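Local coordinates for protein putative glucose-6-phosphate 1-epimerase (Salmonella typhimurium, PDB 2HTA) that probably interconverts the alpha and beta anomers of glucose 6-phosphate and related hexose 6-phosphates, as a mutarotase of the aldose 1-epimerase type, at residues A188-S193 with T277-E282; V234-D237 with R242-D245. All coordinates share one frame; numbering follows the deposited sequence.

Interaction 1 of 2, residues A188-S193 with T277-E282; sequences ANVKVS and TFVCVE
Valines from two facing layers meet in the core of the galactose-mutarotase-like beta-sandwich: Val-190 and Val-192 on one side, Val-279 and Val-281 on the other. Val-190 lies in the loop leading into strand 191-193 of the large antiparallel sheet, whereas 277-282 contains the start of strand 278-286 in the sheet that carries the presumed active site. The backbones do not hydrogen-bond to each other; with CA of Val-190 lying 8.2 Å from CA of Val-279, and CA of Val-192 lying 8.6 Å from CA of Val-281, the space between them is spanned by one layer of methyls from each side. Valine suits this place because it is apolar, short and branched at CB, a shape that goes well with an extended backbone and presents a broad methyl surface close to the main chain.

Val-279 takes the less common valine rotamer, with CG1 set between its own N and carbonyl carbon (chi1 65°), and this methyl meets CG1 of Val-190 at 4.3 Å. Around the pairs, Val-184 packs on Val-190, Phe-218 on Val-192, and Val-254 on Val-281, while Ile-235 of the adjacent strand touches both Val-190 and Val-281; all four valines are buried. On the other side of strand 278-286, Cys-280 and Glu-282 lie against His-179. Glu-282 and His-179 are the probable catalytic pair, so the valines form the core-facing side of a strand whose reverse side faces the probable active site. Further along, Val-192 and Val-281 reach toward each other tip to tip. Val-192 has CG1 anti to its N (chi1 180°) and thereby sends its other methyl, CG2, across to CG2 of Val-281 at 4.1 Å.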
loop_
_atom_site.group_PDB
_atom_site.type_symbol
_atom_site.label_atom_id
_atom_site.label_comp_id
_atom_site.label_asym_id
_atom_site.label_seq_id
_atom_site.Cartn_x
_atom_site.Cartn_y
_atom_site.Cartn_z
ATOM N N ALA A 188 12.488 13.133 -9.524
ATOM C CA ALA A 188 12.578 14.333 -10.336
ATOM C C ALA A 188 12.269 14.031 -11.794
ATOM O O ALA A 188 11.885 14.929 -12.534
ATOM C CB ALA A 188 14.003 14.977 -10.213
ATOM N N ASN A 189 12.433 12.798 -12.250
ATOM C CA ASN A 189 12.010 12.572 -13.630
ATOM C C ASN A 189 10.695 11.795 -13.777
ATOM O O ASN A 189 10.253 11.535 -14.909
ATOM C CB ASN A 189 13.094 11.919 -14.503
ATOM C CG ASN A 189 13.479 10.546 -14.028
ATOM O OD1 ASN A 189 12.625 9.640 -13.879
ATOM N ND2 ASN A 189 14.771 10.366 -13.787
ATOM N N VAL A 190 10.095 11.415 -12.653
ATOM C CA VAL A 190 8.915 10.540 -12.705
ATOM C C VAL A 190 7.727 11.327 -13.232
ATOM O O VAL A 190 7.536 12.467 -12.867
ATOM C CB VAL A 190 8.604 9.950 -11.304
ATOM C CG1 VAL A 190 7.213 9.302 -11.297
ATOM C CG2 VAL A 190 9.661 8.939 -10.960
ATOM N N LYS A 191 6.970 10.739 -14.145
ATOM C CA LYS A 191 5.622 11.206 -14.386
ATOM C C LYS A 191 4.636 10.046 -14.301
ATOM O O LYS A 191 4.968 8.852 -14.605
ATOM C CB LYS A 191 5.505 11.969 -15.701
ATOM C CG LYS A 191 5.845 11.113 -16.898
ATOM C CD LYS A 191 6.196 11.984 -18.146
ATOM C CE LYS A 191 6.607 11.046 -19.301
ATOM N NZ LYS A 191 6.684 11.691 -20.691
ATOM N N VAL A 192 3.418 10.378 -13.879
ATOM C CA VAL A 192 2.344 9.384 -13.817
ATOM C C VAL A 192 1.240 9.830 -14.757
ATOM O O VAL A 192 0.793 10.977 -14.686
ATOM C CB VAL A 192 1.811 9.225 -12.365
ATOM C CG1 VAL A 192 0.669 8.170 -12.312
ATOM C CG2 VAL A 192 2.978 8.814 -11.442
ATOM N N SER A 193 0.810 8.934 -15.641
ATOM C CA SER A 193 -0.262 9.248 -16.586
ATOM C C SER A 193 -1.492 8.437 -16.215
ATOM O O SER A 193 -1.420 7.577 -15.310
ATOM C CB SER A 193 0.195 8.928 -18.034
ATOM O OG SER A 193 0.578 7.587 -18.125
ATOM N N THR A 277 13.253 8.295 -4.017
ATOM C CA THR A 277 13.126 6.999 -4.665
ATOM C C THR A 277 11.755 6.325 -4.513
ATOM O O THR A 277 11.618 5.104 -4.742
ATOM C CB THR A 277 14.248 6.040 -4.240
ATOM O OG1 THR A 277 14.316 5.992 -2.804
ATOM C CG2 THR A 277 15.592 6.565 -4.812
ATOM N N PHE A 278 10.731 7.127 -4.208
ATOM C CA PHE A 278 9.366 6.602 -4.317
ATOM C C PHE A 278 8.356 7.609 -4.808
ATOM O O PHE A 278 8.559 8.843 -4.693
ATOM C CB PHE A 278 8.913 5.946 -3.000
ATOM C CG PHE A 278 8.457 6.937 -1.934
ATOM C CD1 PHE A 278 7.130 7.395 -1.882
ATOM C CD2 PHE A 278 9.369 7.404 -0.979
ATOM C CE1 PHE A 278 6.721 8.310 -0.903
ATOM C CE2 PHE A 278 8.952 8.309 0.030
ATOM C CZ PHE A 278 7.638 8.736 0.063
ATOM N N VAL A 279 7.249 7.083 -5.342
ATOM C CA VAL A 279 6.044 7.876 -5.555
ATOM C C VAL A 279 4.903 6.989 -5.060
ATOM O O VAL A 279 4.932 5.764 -5.272
ATOM C CB VAL A 279 5.836 8.280 -7.043
ATOM C CG1 VAL A 279 5.595 7.056 -7.971
ATOM C CG2 VAL A 279 4.710 9.256 -7.239
ATOM N N CYS A 280 3.934 7.610 -4.385
ATOM C CA CYS A 280 2.721 6.882 -4.019
ATOM C C CYS A 280 1.638 7.051 -5.030
ATOM O O CYS A 280 1.284 8.186 -5.380
ATOM C CB CYS A 280 2.200 7.289 -2.626
ATOM S SG CYS A 280 3.261 6.718 -1.310
ATOM N N VAL A 281 1.088 5.915 -5.488
ATOM C CA VAL A 281 -0.082 5.924 -6.373
ATOM C C VAL A 281 -1.080 4.967 -5.709
ATOM O O VAL A 281 -0.908 3.718 -5.720
ATOM C CB VAL A 281 0.256 5.498 -7.873
ATOM C CG1 VAL A 281 -1.046 5.340 -8.744
ATOM C CG2 VAL A 281 1.321 6.443 -8.539
ATOM N N GLU A 282 -2.108 5.564 -5.093
ATOM C CA GLU A 282 -2.955 4.881 -4.120
ATOM C C GLU A 282 -4.325 4.610 -4.719
ATOM O O GLU A 282 -4.880 5.488 -5.391
ATOM C CB GLU A 282 -3.129 5.806 -2.901
ATOM C CG GLU A 282 -1.783 6.323 -2.393
ATOM C CD GLU A 282 -1.945 7.305 -1.245
ATOM O OE1 GLU A 282 -2.976 7.274 -0.564
ATOM O OE2 GLU A 282 -0.996 8.068 -1.003
#

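Interaction 2 of 2, residues V234-D237 with R242-D245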
loop_
_atom_site.group_PDB
_atom_site.type_symbol
_atom_site.label_atom_id
_atom_site.label_comp_id
_atom_site.label_asym_id
_atom_site.label_seq_id
_atom_site.Cartn_x
_atom_site.Cartn_y
_atom_site.Cartn_z
ATOM N N VAL A 234 -0.222 4.948 -15.004
ATOM C CA VAL A 234 1.057 4.422 -15.464
ATOM C C VAL A 234 2.170 5.298 -14.914
ATOM O O VAL A 234 2.168 6.528 -15.151
ATOM C CB VAL A 234 1.147 4.392 -16.999
ATOM C CG1 VAL A 234 2.546 3.861 -17.451
ATOM C CG2 VAL A 234 -0.016 3.595 -17.610
ATOM N N ILE A 235 3.094 4.682 -14.174
ATOM C CA ILE A 235 4.276 5.394 -13.621
ATOM C C ILE A 235 5.411 5.189 -14.654
ATOM O O ILE A 235 5.745 4.035 -14.981
ATOM C CB ILE A 235 4.764 4.822 -12.269
ATOM C CG1 ILE A 235 3.572 4.819 -11.274
ATOM C CG2 ILE A 235 6.075 5.568 -11.751
ATOM C CD1 ILE A 235 3.838 4.087 -9.960
ATOM N N HIS A 236 5.948 6.282 -15.170
ATOM C CA HIS A 236 7.017 6.190 -16.189
ATOM C C HIS A 236 8.319 6.500 -15.493
ATOM O O HIS A 236 8.470 7.604 -14.972
ATOM C CB HIS A 236 6.761 7.242 -17.264
ATOM C CG HIS A 236 5.409 7.127 -17.892
ATOM N ND1 HIS A 236 5.207 6.497 -19.089
ATOM C CD2 HIS A 236 4.196 7.583 -17.491
ATOM C CE1 HIS A 236 3.920 6.544 -19.406
ATOM N NE2 HIS A 236 3.281 7.199 -18.441
ATOM N N ASP A 237 9.279 5.556 -15.549
ATOM C CA ASP A 237 10.542 5.692 -14.852
ATOM C C ASP A 237 11.718 5.526 -15.811
ATOM O O ASP A 237 12.072 4.411 -16.149
ATOM C CB ASP A 237 10.660 4.624 -13.759
ATOM C CG ASP A 237 11.885 4.831 -12.863
ATOM O OD1 ASP A 237 12.877 5.541 -13.209
ATOM O OD2 ASP A 237 11.862 4.249 -11.789
ATOM N N ARG A 242 11.662 1.498 -16.809
ATOM C CA ARG A 242 10.478 0.639 -16.768
ATOM C C ARG A 242 9.227 1.499 -16.610
ATOM O O ARG A 242 9.353 2.675 -16.245
ATOM C CB ARG A 242 10.580 -0.326 -15.581
ATOM C CG ARG A 242 10.520 0.302 -14.147
ATOM C CD ARG A 242 10.802 -0.767 -13.136
ATOM N NE ARG A 242 10.709 -0.238 -11.767
ATOM C CZ ARG A 242 10.877 -0.996 -10.687
ATOM N NH1 ARG A 242 11.138 -2.285 -10.836
ATOM N NH2 ARG A 242 10.770 -0.479 -9.471
ATOM N N THR A 243 8.059 0.922 -16.877
ATOM C CA THR A 243 6.808 1.544 -16.355
ATOM C C THR A 243 6.179 0.585 -15.337
ATOM O O THR A 243 6.370 -0.652 -15.398
ATOM C CB THR A 243 5.760 1.803 -17.468
ATOM O OG1 THR A 243 5.526 0.584 -18.130
ATOM C CG2 THR A 243 6.242 2.797 -18.494
ATOM N N ILE A 244 5.495 1.151 -14.359
ATOM C CA ILE A 244 4.685 0.355 -13.475
ATOM C C ILE A 244 3.215 0.732 -13.729
ATOM O O ILE A 244 2.844 1.929 -13.712
ATOM C CB ILE A 244 5.075 0.571 -11.992
ATOM C CG1 ILE A 244 6.552 0.120 -11.714
ATOM C CG2 ILE A 244 4.110 -0.160 -11.091
ATOM C CD1 ILE A 244 7.162 0.808 -10.397
ATOM N N ASP A 245 2.411 -0.275 -14.017
ATOM C CA ASP A 245 0.974 -0.082 -14.225
ATOM C C ASP A 245 0.302 -0.330 -12.895
ATOM O O ASP A 245 0.526 -1.367 -12.285
ATOM C CB ASP A 245 0.470 -1.090 -15.238
ATOM C CG ASP A 245 1.049 -0.847 -16.598
ATOM O OD1 ASP A 245 1.422 0.323 -16.949
ATOM O OD2 ASP A 245 1.157 -1.839 -17.327
HETATM O O HOH W 1 10.010 2.454 -11.110
#
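Segments 234-237 and 242-245 run antiparallel, their short axes 4.6 Å apart and 164° from one N-to-C direction to the other, pairing Val-234 with Asp-245 through to Asp-237 with Arg-242. Ile-235 and Ile-244 form one hydrogen-bonded pair: N of Ile-235 donates to O of Ile-244 at 2.8 Å, almost straight at 177°, and O of Ile-235 receives N of Ile-244. Asp-237 and Arg-242 form the other, with both of their backbone bonds made. Between them lies the non-hydrogen-bonded pair His-236 and Thr-243; there CA of Thr-243 also approaches O of Ile-235 at 3.0 Å in a CA-H...O contact. This is a beta hairpin of the large sheet of the mutarotase sandwich; strand 191-193 flanks its first arm and strand 298-308 its second.

The isoleucines face the sandwich core with Asp-237 and Arg-242, and CD1 of Ile-235 packs on CB of Ile-244 at 4.2 Å. On the other face, CG1 of Val-234 rests against CB of Thr-243 and over the rim of one face of the His-236 ring, 3.5 Å above its plane. OD1 of Asp-245 sits against CG2 of Val-234 at 3.6 Å, the two side chains lying side by side. Thr-243, whose beta-branch suits a strand, lies alongside His-236, whose NE2 is hydrogen-bonded to Ser-193.

Near the turn, Asp-237 and Arg-242 are buried yet make no direct salt bridge. Asp-237 holds CG anti to its N (chi1 -172°), which turns OD2 to a water that donates to it at 2.7 Å and accepts from NE of Arg-242 at 2.9 Å, in the guanidinium plane. The carboxylate also receives N of Gly-185 and Leu-240, while the guanidinium donates to the carbonyls of Glu-71, Glu-72 and Asn-183.

Interaction 1 is wholly buried and joins two layers face to face by methyl contacts, whereas interaction 2 joins neighbouring strands within one sheet by backbone hydrogen bonds and is only partly buried. Its inner face adds a water-bridged aspartate and arginine to the apolar core; its outer face mixes aliphatic and polar groups. The two contacts meet where strands 191-193 and 232-237 lie side by side: N of Ser-193 is probably hydrogen-bonded to O of Val-234 at 2.8 Å. Through the core, CD1 of Ile-235 reaches CG2 of Val-281 at 3.7 Å, so the hairpin extends the hydrophobic layer begun by the valines.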